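PTS system, nitrogen regulatory IIA protein (Neisseria meningitidis, PDB 2A0J) probably takes part in phosphoryl transfer through a phosphohistidine, as other type 2 EIIA proteins do, and is linked to nitrogen regulation. Local coordinates at residues 15-20 with 79-84; 74-79 with 103-108. All blocks are in the same frame, centred on the assembly; numbering follows the deposited sequence.

Contact 1 of 2, residues 15-20 with 79-84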
loop_
_atom_site.group_PDB
_atom_site.type_symbol
_atom_site.label_atom_id
_atom_site.label_comp_id
_atom_site.label_asym_id
_atom_site.label_seq_id
_atom_site.Cartn_x
_atom_site.Cartn_y
_atom_site.Cartn_z
ATOM N N LEU A 15 5.835 -7.977 7.346
ATOM C CA LEU A 15 4.814 -8.774 8.023
ATOM C C LEU A 15 4.433 -8.397 9.450
ATOM O O LEU A 15 3.325 -8.707 9.889
ATOM C CB LEU A 15 5.240 -10.244 8.019
ATOM C CG LEU A 15 5.563 -10.882 6.666
ATOM C CD1 LEU A 15 6.245 -12.222 6.892
ATOM C CD2 LEU A 15 4.292 -11.039 5.845
ATOM N N ASP A 16 5.334 -7.741 10.181
ATOM C CA ASP A 16 5.056 -7.404 11.574
ATOM C C ASP A 16 5.631 -6.059 12.004
ATOM O O ASP A 16 6.432 -5.985 12.934
ATOM C CB ASP A 16 5.618 -8.515 12.465
ATOM C CG ASP A 16 5.116 -8.437 13.890
ATOM O OD1 ASP A 16 5.643 -9.189 14.735
ATOM O OD2 ASP A 16 4.196 -7.638 14.168
ATOM N N MET A 17 5.202 -4.992 11.339
ATOM C CA MET A 17 5.702 -3.656 11.651
ATOM C C MET A 17 5.070 -3.015 12.888
ATOM O O MET A 17 3.850 -2.942 13.019
ATOM C CB MET A 17 5.508 -2.731 10.449
ATOM C CG MET A 17 5.995 -1.302 10.684
ATOM S SD MET A 17 5.546 -0.175 9.346
ATOM C CE MET A 17 6.840 -0.532 8.184
ATOM N N GLU A 18 5.920 -2.559 13.798
ATOM C CA GLU A 18 5.471 -1.903 15.013
ATOM C C GLU A 18 5.385 -0.415 14.695
ATOM O O GLU A 18 6.399 0.285 14.648
ATOM C CB GLU A 18 6.477 -2.156 16.137
ATOM C CG GLU A 18 6.179 -1.422 17.430
ATOM C CD GLU A 18 7.176 -1.763 18.519
ATOM O OE1 GLU A 18 7.200 -2.935 18.953
ATOM O OE2 GLU A 18 7.940 -0.867 18.937
ATOM N N VAL A 19 4.174 0.070 14.462
ATOM C CA VAL A 19 3.990 1.473 14.123
ATOM C C VAL A 19 2.853 2.095 14.930
ATOM O O VAL A 19 1.796 1.485 15.106
ATOM C CB VAL A 19 3.738 1.635 12.590
ATOM C CG1 VAL A 19 2.595 0.733 12.146
ATOM C CG2 VAL A 19 3.431 3.073 12.255
ATOM N N GLY A 20 3.086 3.313 15.418
ATOM C CA GLY A 20 2.093 4.003 16.224
ATOM C C GLY A 20 1.166 4.968 15.505
ATOM O O GLY A 20 -0.015 5.055 15.839
ATOM N N ALA A 79 4.265 -1.769 -2.312
ATOM C CA ALA A 79 4.716 -2.435 -1.099
ATOM C C ALA A 79 3.495 -2.883 -0.317
ATOM O O ALA A 79 2.385 -2.400 -0.553
ATOM C CB ALA A 79 5.555 -1.489 -0.250
ATOM N N PHE A 80 3.696 -3.812 0.610
ATOM C CA PHE A 80 2.593 -4.289 1.425
ATOM C C PHE A 80 3.035 -4.320 2.881
ATOM O O PHE A 80 4.133 -4.789 3.187
ATOM C CB PHE A 80 2.157 -5.687 0.986
ATOM C CG PHE A 80 0.922 -6.169 1.681
ATOM C CD1 PHE A 80 -0.328 -5.673 1.318
ATOM C CD2 PHE A 80 1.008 -7.071 2.738
ATOM C CE1 PHE A 80 -1.480 -6.065 2.001
ATOM C CE2 PHE A 80 -0.140 -7.470 3.428
ATOM C CZ PHE A 80 -1.389 -6.964 3.057
ATOM N N ILE A 81 2.179 -3.820 3.770
ATOM C CA ILE A 81 2.481 -3.789 5.199
ATOM C C ILE A 81 1.392 -4.376 6.089
ATOM O O ILE A 81 0.215 -4.043 5.949
ATOM C CB ILE A 81 2.721 -2.357 5.701
ATOM C CG1 ILE A 81 3.894 -1.723 4.957
ATOM C CG2 ILE A 81 2.972 -2.383 7.207
ATOM C CD1 ILE A 81 4.237 -0.318 5.445
ATOM N N ARG A 82 1.808 -5.241 7.011
ATOM C CA ARG A 82 0.914 -5.873 7.982
ATOM C C ARG A 82 1.385 -5.340 9.334
ATOM O O ARG A 82 2.505 -5.624 9.769
ATOM C CB ARG A 82 1.057 -7.398 7.949
ATOM C CG ARG A 82 -0.261 -8.164 7.868
ATOM C CD ARG A 82 -0.522 -8.989 9.110
ATOM N NE ARG A 82 0.580 -9.909 9.396
ATOM C CZ ARG A 82 0.713 -11.122 8.875
ATOM N NH1 ARG A 82 -0.185 -11.596 8.030
ATOM N NH2 ARG A 82 1.753 -11.863 9.204
ATOM N N THR A 83 0.533 -4.549 9.981
ATOM C CA THR A 83 0.864 -3.946 11.265
ATOM C C THR A 83 0.693 -4.908 12.445
ATOM O O THR A 83 -0.167 -5.785 12.426
ATOM C CB THR A 83 0.002 -2.673 11.497
ATOM O OG1 THR A 83 -1.392 -3.003 11.388
ATOM C CG2 THR A 83 0.343 -1.596 10.450
ATOM N N ARG A 84 1.534 -4.754 13.463
ATOM C CA ARG A 84 1.449 -5.605 14.644
ATOM C C ARG A 84 0.149 -5.273 15.368
ATOM O O ARG A 84 -0.512 -6.150 15.927
ATOM C CB ARG A 84 2.635 -5.352 15.573
ATOM C CG ARG A 84 2.682 -6.293 16.766
ATOM C CD ARG A 84 3.915 -6.040 17.619
ATOM N NE ARG A 84 5.127 -6.043 16.808
ATOM C CZ ARG A 84 6.351 -5.864 17.288
ATOM N NH1 ARG A 84 6.530 -5.668 18.587
ATOM N NH2 ARG A 84 7.392 -5.876 16.467
#

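Contact 2 of 2, residues 74-79 with 103-108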
loop_
_atom_site.group_PDB
_atom_site.type_symbol
_atom_site.label_atom_id
_atom_site.label_comp_id
_atom_site.label_asym_id
_atom_site.label_seq_id
_atom_site.Cartn_x
_atom_site.Cartn_y
_atom_site.Cartn_z
ATOM N N LYS A 74 9.043 6.346 -13.407
ATOM C CA LYS A 74 8.878 5.817 -14.756
ATOM C C LYS A 74 8.323 4.402 -14.796
ATOM O O LYS A 74 7.963 3.895 -15.858
ATOM C CB LYS A 74 10.206 5.877 -15.519
ATOM C CG LYS A 74 10.700 7.299 -15.750
ATOM C CD LYS A 74 9.596 8.162 -16.356
ATOM C CE LYS A 74 9.983 9.629 -16.420
ATOM N NZ LYS A 74 8.827 10.470 -16.843
ATOM N N GLN A 75 8.257 3.765 -13.638
ATOM C CA GLN A 75 7.723 2.421 -13.553
ATOM C C GLN A 75 7.013 2.272 -12.226
ATOM O O GLN A 75 7.541 2.653 -11.186
ATOM C CB GLN A 75 8.837 1.380 -13.673
ATOM C CG GLN A 75 8.335 -0.051 -13.541
ATOM C CD GLN A 75 9.408 -1.079 -13.826
ATOM O OE1 GLN A 75 10.502 -1.021 -13.265
ATOM N NE2 GLN A 75 9.099 -2.032 -14.698
ATOM N N ALA A 76 5.805 1.731 -12.269
ATOM C CA ALA A 76 5.023 1.532 -11.061
ATOM C C ALA A 76 5.779 0.691 -10.037
ATOM O O ALA A 76 6.544 -0.206 -10.382
ATOM C CB ALA A 76 3.702 0.866 -11.405
ATOM N N THR A 77 5.558 0.991 -8.767
ATOM C CA THR A 77 6.205 0.255 -7.698
ATOM C C THR A 77 5.252 0.232 -6.509
ATOM O O THR A 77 4.463 1.162 -6.322
ATOM C CB THR A 77 7.538 0.921 -7.300
ATOM O OG1 THR A 77 8.222 0.090 -6.355
ATOM C CG2 THR A 77 7.293 2.306 -6.700
ATOM N N GLY A 78 5.309 -0.837 -5.720
ATOM C CA GLY A 78 4.430 -0.942 -4.571
ATOM C C GLY A 78 5.045 -1.649 -3.380
ATOM O O GLY A 78 6.201 -2.073 -3.415
ATOM N N ALA A 79 4.265 -1.769 -2.312
ATOM C CA ALA A 79 4.716 -2.435 -1.099
ATOM C C ALA A 79 3.495 -2.883 -0.317
ATOM O O ALA A 79 2.385 -2.400 -0.553
ATOM C CB ALA A 79 5.555 -1.489 -0.250
ATOM N N LEU A 103 1.058 2.181 -3.424
ATOM C CA LEU A 103 1.381 2.179 -4.845
ATOM C C LEU A 103 1.863 3.536 -5.346
ATOM O O LEU A 103 1.197 4.550 -5.135
ATOM C CB LEU A 103 0.161 1.768 -5.670
ATOM C CG LEU A 103 0.438 1.723 -7.178
ATOM C CD1 LEU A 103 1.425 0.602 -7.469
ATOM C CD2 LEU A 103 -0.843 1.508 -7.957
ATOM N N LEU A 104 3.020 3.542 -6.006
ATOM C CA LEU A 104 3.595 4.760 -6.591
ATOM C C LEU A 104 3.602 4.564 -8.115
ATOM O O LEU A 104 4.250 3.648 -8.629
ATOM C CB LEU A 104 5.027 4.977 -6.110
ATOM C CG LEU A 104 5.356 6.237 -5.316
ATOM C CD1 LEU A 104 6.877 6.377 -5.286
ATOM C CD2 LEU A 104 4.717 7.479 -5.947
ATOM N N VAL A 105 2.898 5.426 -8.840
ATOM C CA VAL A 105 2.827 5.280 -10.287
ATOM C C VAL A 105 3.364 6.454 -11.099
ATOM O O VAL A 105 3.361 7.599 -10.644
ATOM C CB VAL A 105 1.365 5.008 -10.729
ATOM C CG1 VAL A 105 0.863 3.732 -10.080
ATOM C CG2 VAL A 105 0.460 6.179 -10.340
ATOM N N PRO A 106 3.869 6.176 -12.308
ATOM C CA PRO A 106 4.382 7.272 -13.136
ATOM C C PRO A 106 3.193 8.120 -13.589
ATOM O O PRO A 106 2.044 7.694 -13.477
ATOM C CB PRO A 106 5.065 6.543 -14.300
ATOM C CG PRO A 106 4.335 5.230 -14.375
ATOM C CD PRO A 106 4.165 4.869 -12.920
ATOM N N GLU A 107 3.456 9.320 -14.085
ATOM C CA GLU A 107 2.374 10.174 -14.542
ATOM C C GLU A 107 2.210 10.002 -16.052
ATOM O O GLU A 107 2.736 10.802 -16.825
ATOM C CB GLU A 107 2.689 11.635 -14.212
ATOM C CG GLU A 107 1.460 12.493 -13.951
ATOM C CD GLU A 107 1.776 13.976 -13.919
ATOM O OE1 GLU A 107 0.908 14.758 -13.478
ATOM O OE2 GLU A 107 2.886 14.363 -14.347
ATOM N N ASN A 108 1.489 8.962 -16.475
ATOM C CA ASN A 108 1.290 8.717 -17.902
ATOM C C ASN A 108 0.152 7.768 -18.308
ATOM O O ASN A 108 -0.771 8.180 -19.016
ATOM C CB ASN A 108 2.601 8.228 -18.525
ATOM C CG ASN A 108 3.181 7.023 -17.806
ATOM O OD1 ASN A 108 2.563 5.961 -17.744
ATOM N ND2 ASN A 108 4.380 7.184 -17.258
#

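Contact 1 of 2, residues 15-20 with 79-84
At one border of the mixed four-stranded sheet of this EIIA type 2 fold, edge strand 13-17 runs parallel to strand 77-83, and the contact catches the pair where both chains turn away. Met-17 pairs with Thr-83 in a parallel bridge: Met-17 N gives a hydrogen bond to Arg-82 O (3.2 Å), and Arg-84 N returns one to Met-17 O at 3.0 Å. The side chain of Arg-82, bent at chi2 and chi3, brings NE to Leu-15 O at 3.0 Å. That carbonyl is met in its own plane, although the hydrogen bond is bent (137° at the hydrogen). NH1 and NH2 of the same guanidinium go on to the carbonyls of Leu-133 and Val-136. Beyond the bridge, Arg-84 reaches out with CG anti to its backbone N (chi1 -175°) and bends at chi3, which sets its guanidinium between two acids in a salt-bridge network. Arg-84 NE hydrogen-bonds Asp-16 OD2 as part of a salt bridge (3.2 Å), from above the carboxylate plane; Arg-84 NH1 forms a second salt bridge with Glu-18 OE1 (2.8 Å), the Glu-18 carboxylate and Arg-84 guanidinium standing 78° apart. Glu-18 CB lies over the centre of one guanidinium face. On the buried side, Met-17 lays CE against Ile-81 CD1 (3.8 Å), both side chains touching Leu-25 of helix 22-33. Val-19 CG1 touches Thr-83 CG2. Two arginines thus bind the edge strand in different ways: Arg-82 ties backbone carbonyls from separate parts of the chain together, and Arg-84 probably offsets the charge of two exposed acids where the strand ends.

Contact 2 of 2, residues 74-79 with 103-108
Thr-77 and Leu-104 lie side by side and point the same way, with Thr-77 CG2 set 3.6 Å from Leu-104 CB. The threonine torsion (chi1 -173°) places OG1 anti to the backbone N, where it hydrogen-bonds Glu-36 OE1, and leaves CG2 between the backbone N and the carbonyl carbon, facing the leucine. Both residues also touch Leu-33 of helix 22-33, which packs on this face. Leu-103 projects to the other face, yet its CD1 swings back to within 3.3 Å of Thr-77 O. Leu-103 also touches His-67, by the family's signature probably the phosphorylated histidine. Gly-78 is its partner across the strands and brings no side chain to that face.

The backbones under these side chains are the central antiparallel pair of the four-stranded sheet, strands 77-83 and 97-106, their short segments running at 176° to each other. Thr-77 and Leu-104 form a hydrogen-bonded pair: Leu-104 N donates to Thr-77 O at 2.8 Å, almost straight (178°), and Thr-77 N to Leu-104 O at 3.0 Å. Gly-78 and Leu-103 are the adjoining non-hydrogen-bonded pair. A CA-H...O contact from Ala-76 CA to Leu-104 O adds a second approach to that carbonyl.

Next to the chain that leads into strand 77-83, Pro-106 aims its ring at residues 74-76. Pro-106 CD sits 3.6 Å from Ala-76 N, and Pro-106 CB 3.9 Å from Lys-74 CA. The ring runs along the backbone of 74-76, and Pro-106, having no N-H, can donate no sheet bond there. Pro-106 and Val-105 both touch His-113 of helix 110-124.

Overall arrangement
Strand 77-83 serves both contacts, its early residues in contact 2 and its late ones in contact 1, and Ala-79 belongs to the segments of both; their centres stand about 21 Å apart, on opposite sides of the chain's centre. Contact 2 is largely buried and joins two inner strands antiparallel; contact 1 is partly buried and holds an outermost strand in parallel. The chemistry follows the place: both have two backbone bonds, to which contact 2 adds methyl groups and a proline ring, and contact 1 salt bridges and an arginine-to-carbonyl bond beside a small apolar patch facing helix 22-33. That helix packs against side chains of both, covering one face along the shared strand.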